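Local coordinates for protein plasmid stabilization system (Mesorhizobium opportunistum, PDB 5CEG) that probably acts as a ParE-like toxin, a member of the RelE toxin family, in a type II toxin-antitoxin system, at residues V17-S22 / E99-V104; D45-Q50 / E80-L85. All blocks are in the same frame, centred on the assembly; numbering follows the deposited sequence. Where two conformers were deposited one is given.

Contact 1. Residues V17-S22 / E99-V104; sequences VRLVWS and EWVEIV
Leu-19 and Val-101 meet across a parallel strand pair, CD1 of the leucine lying 3.8 Å from CG1 of the valine. The same apolar face is tighter at Trp-21: in one of its two conformers, Ile-103 puts CD1 3.5 Å from the centroid of the six-membered Trp-21 ring, 12° off the normal, a CH-pi contact over the face. With CG of Trp-21 anti to its carbonyl carbon (chi1 -54°), the indole lies alongside the isoleucine.

The short strand segments run 20° from parallel. Four backbone bonds join 17-22 to 99-104, the last from Ser-22 N; the one from Val-20 N to Val-101 O, 2.9 Å, is nearly straight. Ser-22 OG donates to Val-104 O at 2.7 Å and caps Ala-25 N in helix 23-37.

The 17-18/99-100 end is looser: a water bridges Arg-18 N and Glu-99 O, and the Arg-18 guanidinium turns from the pair. On the Arg-18, Val-20 and Glu-102 face, another protein's chain packs on the first two and its basic side chain pairs with Glu-102 OE1.

Strand 18-21 is thus an outermost strand of this chain's sheet. Beyond it, Glu-99 and Trp-100 both face Val-90 of strand 83-90, a classic beta bulge, while helix 41-60 covers Leu-19, Trp-21 and Val-101.

Contact 2. Residues D45-Q50 / E80-L85; sequences DRYYDQ and EAPFVL
Segment 45-50 of helix 41-60 faces the turn and strand start of 80-85 without close backbone approach, the nearest CA atoms, those of Gln-50 and Glu-80, being 7.4 Å apart. Contact therefore passes through side chains and two waters, which also hold backbone carbonyls.

The aromatic pair is T-shaped: the edge of Phe-83 meets the face of Tyr-47, with centroids 5.2 Å apart and planes at 87°. CE2 of Phe-83 makes the closest approach, 3.7 Å from CD1 of Tyr-47 and offset toward the rim of the tyrosine ring. CG of Phe-83 is anti to its carbonyl carbon (chi1 -49°), a torsion that carries the ring edge toward the helix. Pro-82 joins the cluster by placing CD 4.0 Å from Tyr-47 CE1, and its CG lies over the centre of one Phe-83 face. The hydroxyl of Tyr-47 bonds to an acidic side chain of another protein's chain.

At the polar edge, Gln-50 and Glu-80 cross at about a right angle, their amide and carboxylate planes 54° apart. Their direct approach is CB of Gln-50 to OE2 of Glu-80, 3.5 Å. One water donates to Gln-50 OE1 and, at 2.9 Å, to Ala-81 O; another donates to Gln-50 O and, at 2.7 Å, to Glu-80 OE1.

Strands 76-80 and 83-90 form a beta hairpin whose two-residue turn, Ala-81 and cis-Pro-82, is type VIa, closed by reciprocal backbone bonds between Glu-80 and Phe-83. Its packing against helix 41-60 is part of the helix-on-sheet architecture of the RelE/ParE toxin fold.

The centres of contacts 1 and 2 lie about 17 Å apart, with the middle of the chain between them, yet their nearest atoms come within about 4 Å. Along the chain, 17-22 comes first, then 45-50 and 80-85, and finally 99-104, so contact 2 falls entirely between the two halves of contact 1. Both reach one mixed sheet, in which strands 83-90 and 100-108 are antiparallel neighbours. Contact 1 adds the N-terminal strand to that sheet in parallel, whereas contact 2 joins the hairpin of strands 76-80 and 83-90 to helix 41-60. Because helix 41-60 also packs on contact 1, a single helix touches both the edge strand and the hairpin.

Contact 1. Residues V17-S22 / E99-V104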
# COMPACT_ATOMS: atom_id res chain seq x y z
N VAL B 17 6.87 18.10 36.73
CA VAL B 17 7.16 19.38 36.10
C VAL B 17 5.86 20.03 35.64
O VAL B 17 4.82 19.35 35.57
CB VAL B 17 8.13 19.23 34.91
CG1 VAL B 17 9.29 18.33 35.28
CG2 VAL B 17 7.41 18.66 33.70
N ARG B 18 5.90 21.33 35.34
CA ARG B 18 4.72 22.02 34.81
C ARG B 18 4.41 21.49 33.42
O ARG B 18 5.31 21.35 32.59
CB ARG B 18 4.93 23.54 34.74
CG ARG B 18 3.71 24.30 34.21
CD ARG B 18 3.48 25.59 34.97
NE ARG B 18 2.55 26.53 34.33
CZ ARG B 18 1.29 26.72 34.71
NH1 ARG B 18 0.77 26.02 35.71
NH2 ARG B 18 0.54 27.61 34.08
N LEU B 19 3.15 21.18 33.16
CA LEU B 19 2.77 20.71 31.84
C LEU B 19 1.70 21.61 31.26
O LEU B 19 0.66 21.85 31.87
CB LEU B 19 2.28 19.25 31.89
CG LEU B 19 2.19 18.56 30.51
CD1 LEU B 19 2.64 17.11 30.59
CD2 LEU B 19 0.78 18.64 29.99
N VAL B 20 1.98 22.13 30.07
CA VAL B 20 1.06 23.02 29.39
C VAL B 20 0.82 22.50 27.97
O VAL B 20 1.57 21.65 27.48
CB VAL B 20 1.61 24.46 29.35
CG1 VAL B 20 1.63 25.05 30.78
CG2 VAL B 20 3.00 24.50 28.74
N TRP B 21 -0.25 23.00 27.37
CA TRP B 21 -0.69 22.55 26.04
C TRP B 21 -0.83 23.77 25.15
O TRP B 21 -1.37 24.78 25.56
CB TRP B 21 -2.04 21.81 26.11
CG TRP B 21 -2.13 20.66 27.08
CD1 TRP B 21 -2.08 20.73 28.45
CD2 TRP B 21 -2.33 19.27 26.76
NE1 TRP B 21 -2.22 19.47 28.99
CE2 TRP B 21 -2.38 18.56 27.98
CE3 TRP B 21 -2.47 18.56 25.56
CZ2 TRP B 21 -2.56 17.18 28.03
CZ3 TRP B 21 -2.65 17.19 25.61
CH2 TRP B 21 -2.69 16.51 26.84
N SER B 22 -0.35 23.69 23.91
CA SER B 22 -0.56 24.79 22.99
C SER B 22 -2.06 24.99 22.75
O SER B 22 -2.85 24.05 22.86
CB SER B 22 0.16 24.55 21.66
OG SER B 22 -0.60 23.66 20.85
N GLU B 99 11.85 22.65 33.26
CA GLU B 99 10.93 23.62 33.85
C GLU B 99 9.50 23.42 33.33
O GLU B 99 8.54 23.52 34.10
CB GLU B 99 11.39 25.06 33.58
CG GLU B 99 10.38 26.09 34.04
CD GLU B 99 10.98 27.31 34.72
OE1 GLU B 99 12.17 27.28 35.06
OE2 GLU B 99 10.23 28.29 34.92
N TRP B 100 9.34 23.11 32.04
CA TRP B 100 8.04 22.59 31.65
C TRP B 100 8.09 21.70 30.44
O TRP B 100 9.10 21.51 29.78
CB TRP B 100 7.03 23.70 31.36
CG TRP B 100 7.39 24.50 30.18
CD1 TRP B 100 6.93 24.35 28.90
CD2 TRP B 100 8.31 25.57 30.16
NE1 TRP B 100 7.52 25.29 28.08
CE2 TRP B 100 8.37 26.05 28.84
CE3 TRP B 100 9.09 26.17 31.14
CZ2 TRP B 100 9.18 27.11 28.49
CZ3 TRP B 100 9.89 27.21 30.79
CH2 TRP B 100 9.94 27.67 29.48
N VAL B 101 6.97 21.01 30.30
CA VAL B 101 6.69 20.20 29.12
C VAL B 101 5.59 20.93 28.38
O VAL B 101 4.58 21.27 28.99
CB VAL B 101 6.25 18.78 29.49
CG1 VAL B 101 5.54 18.09 28.31
CG2 VAL B 101 7.45 17.97 29.95
N GLU B 102 5.78 21.20 27.09
CA GLU B 102 4.68 21.73 26.27
C GLU B 102 4.22 20.68 25.27
O GLU B 102 5.00 20.26 24.42
CB GLU B 102 5.08 23.00 25.50
CG GLU B 102 3.91 23.48 24.60
CD GLU B 102 4.21 24.66 23.69
OE1 GLU B 102 5.29 25.28 23.82
OE2 GLU B 102 3.32 24.99 22.87
N ILE B 103 2.96 20.27 25.38
CA ILE B 103 2.38 19.40 24.35
C ILE B 103 1.91 20.31 23.21
O ILE B 103 1.03 21.16 23.37
CB ILE B 103 1.24 18.53 24.91
CG1 ILE B 103 1.81 17.63 26.01
CG2 ILE B 103 0.61 17.71 23.79
CD1 ILE B 103 0.81 16.68 26.64
N VAL B 104 2.55 20.13 22.05
CA VAL B 104 2.34 21.04 20.93
C VAL B 104 1.16 20.64 20.03
O VAL B 104 0.38 21.49 19.60
CB VAL B 104 3.64 21.15 20.11
CG1 VAL B 104 3.45 22.06 18.89
CG2 VAL B 104 4.76 21.70 21.00
O HOH W 1 8.34 22.49 36.43

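Contact 2. Residues D45-Q50 / E80-L85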
# COMPACT_ATOMS: atom_id res chain seq x y z
N ASP B 45 -15.15 9.56 26.14
CA ASP B 45 -14.66 9.61 27.50
C ASP B 45 -13.42 8.74 27.72
O ASP B 45 -12.50 9.16 28.42
CB ASP B 45 -15.75 9.18 28.49
CG ASP B 45 -16.77 10.27 28.74
OD1 ASP B 45 -16.44 11.47 28.58
OD2 ASP B 45 -17.91 9.92 29.12
N ARG B 46 -13.39 7.55 27.13
CA ARG B 46 -12.23 6.67 27.30
C ARG B 46 -10.97 7.27 26.68
O ARG B 46 -9.90 7.18 27.26
CB ARG B 46 -12.50 5.28 26.73
CG ARG B 46 -13.46 4.44 27.58
CD ARG B 46 -13.47 2.97 27.15
NE ARG B 46 -13.93 2.79 25.78
CZ ARG B 46 -15.20 2.61 25.42
NH1 ARG B 46 -16.15 2.59 26.35
NH2 ARG B 46 -15.52 2.44 24.15
N TYR B 47 -11.10 7.90 25.50
CA TYR B 47 -9.93 8.54 24.89
C TYR B 47 -9.41 9.65 25.80
O TYR B 47 -8.19 9.82 25.94
CB TYR B 47 -10.25 9.10 23.50
CG TYR B 47 -10.38 8.08 22.39
CD1 TYR B 47 -9.55 6.97 22.32
CD2 TYR B 47 -11.34 8.24 21.40
CE1 TYR B 47 -9.67 6.04 21.28
CE2 TYR B 47 -11.49 7.31 20.37
CZ TYR B 47 -10.65 6.23 20.32
OH TYR B 47 -10.80 5.32 19.29
N TYR B 48 -10.31 10.43 26.41
CA TYR B 48 -9.85 11.45 27.35
C TYR B 48 -9.20 10.83 28.59
O TYR B 48 -8.20 11.35 29.09
CB TYR B 48 -11.00 12.38 27.79
CG TYR B 48 -11.17 13.62 26.93
CD1 TYR B 48 -10.65 13.69 25.64
CD2 TYR B 48 -11.88 14.72 27.41
CE1 TYR B 48 -10.83 14.83 24.85
CE2 TYR B 48 -12.06 15.85 26.64
CZ TYR B 48 -11.52 15.90 25.36
OH TYR B 48 -11.71 17.04 24.59
N ASP B 49 -9.75 9.72 29.09
CA ASP B 49 -9.12 9.04 30.23
C ASP B 49 -7.69 8.63 29.89
O ASP B 49 -6.77 8.80 30.69
CB ASP B 49 -9.91 7.79 30.63
CG ASP B 49 -11.28 8.11 31.21
OD1 ASP B 49 -11.47 9.20 31.78
OD2 ASP B 49 -12.16 7.23 31.10
N GLN B 50 -7.51 8.09 28.68
CA GLN B 50 -6.21 7.58 28.26
C GLN B 50 -5.22 8.72 27.99
O GLN B 50 -4.04 8.63 28.35
CB GLN B 50 -6.37 6.70 27.01
CG GLN B 50 -7.15 5.42 27.34
CD GLN B 50 -7.67 4.68 26.12
OE1 GLN B 50 -7.34 5.01 24.98
NE2 GLN B 50 -8.51 3.68 26.36
N GLU B 80 0.02 7.29 22.13
CA GLU B 80 -1.13 6.81 22.87
C GLU B 80 -2.16 6.41 21.82
O GLU B 80 -3.01 7.20 21.43
CB GLU B 80 -1.68 7.89 23.82
CG GLU B 80 -2.92 7.47 24.61
CD GLU B 80 -2.68 6.24 25.44
OE1 GLU B 80 -1.62 6.16 26.11
OE2 GLU B 80 -3.55 5.34 25.43
N ALA B 81 -2.05 5.17 21.35
CA ALA B 81 -2.76 4.73 20.15
C ALA B 81 -4.26 5.04 20.22
O ALA B 81 -4.90 4.79 21.25
CB ALA B 81 -2.54 3.24 19.93
N PRO B 82 -4.82 5.56 19.12
CA PRO B 82 -4.25 5.84 17.79
C PRO B 82 -3.61 7.22 17.63
O PRO B 82 -3.39 7.68 16.50
CB PRO B 82 -5.48 5.73 16.88
CG PRO B 82 -6.58 6.27 17.75
CD PRO B 82 -6.28 5.76 19.13
N PHE B 83 -3.34 7.89 18.75
CA PHE B 83 -2.82 9.25 18.74
C PHE B 83 -1.32 9.31 18.94
O PHE B 83 -0.71 8.43 19.55
CB PHE B 83 -3.52 10.10 19.81
CG PHE B 83 -5.01 9.98 19.79
CD1 PHE B 83 -5.75 10.58 18.78
CD2 PHE B 83 -5.66 9.23 20.75
CE1 PHE B 83 -7.12 10.45 18.75
CE2 PHE B 83 -7.03 9.09 20.73
CZ PHE B 83 -7.76 9.69 19.73
N VAL B 84 -0.73 10.38 18.42
CA VAL B 84 0.66 10.68 18.64
C VAL B 84 0.72 12.03 19.33
O VAL B 84 0.19 13.02 18.81
CB VAL B 84 1.42 10.71 17.30
CG1 VAL B 84 2.79 11.27 17.47
CG2 VAL B 84 1.45 9.31 16.66
N LEU B 85 1.32 12.08 20.52
CA LEU B 85 1.52 13.36 21.19
C LEU B 85 2.85 13.93 20.73
O LEU B 85 3.88 13.28 20.87
CB LEU B 85 1.52 13.21 22.71
CG LEU B 85 0.29 12.71 23.47
CD1 LEU B 85 0.62 12.60 24.95
CD2 LEU B 85 -0.89 13.62 23.29
O HOH W 2 -6.13 6.48 23.32
O HOH W 3 -2.37 5.99 28.74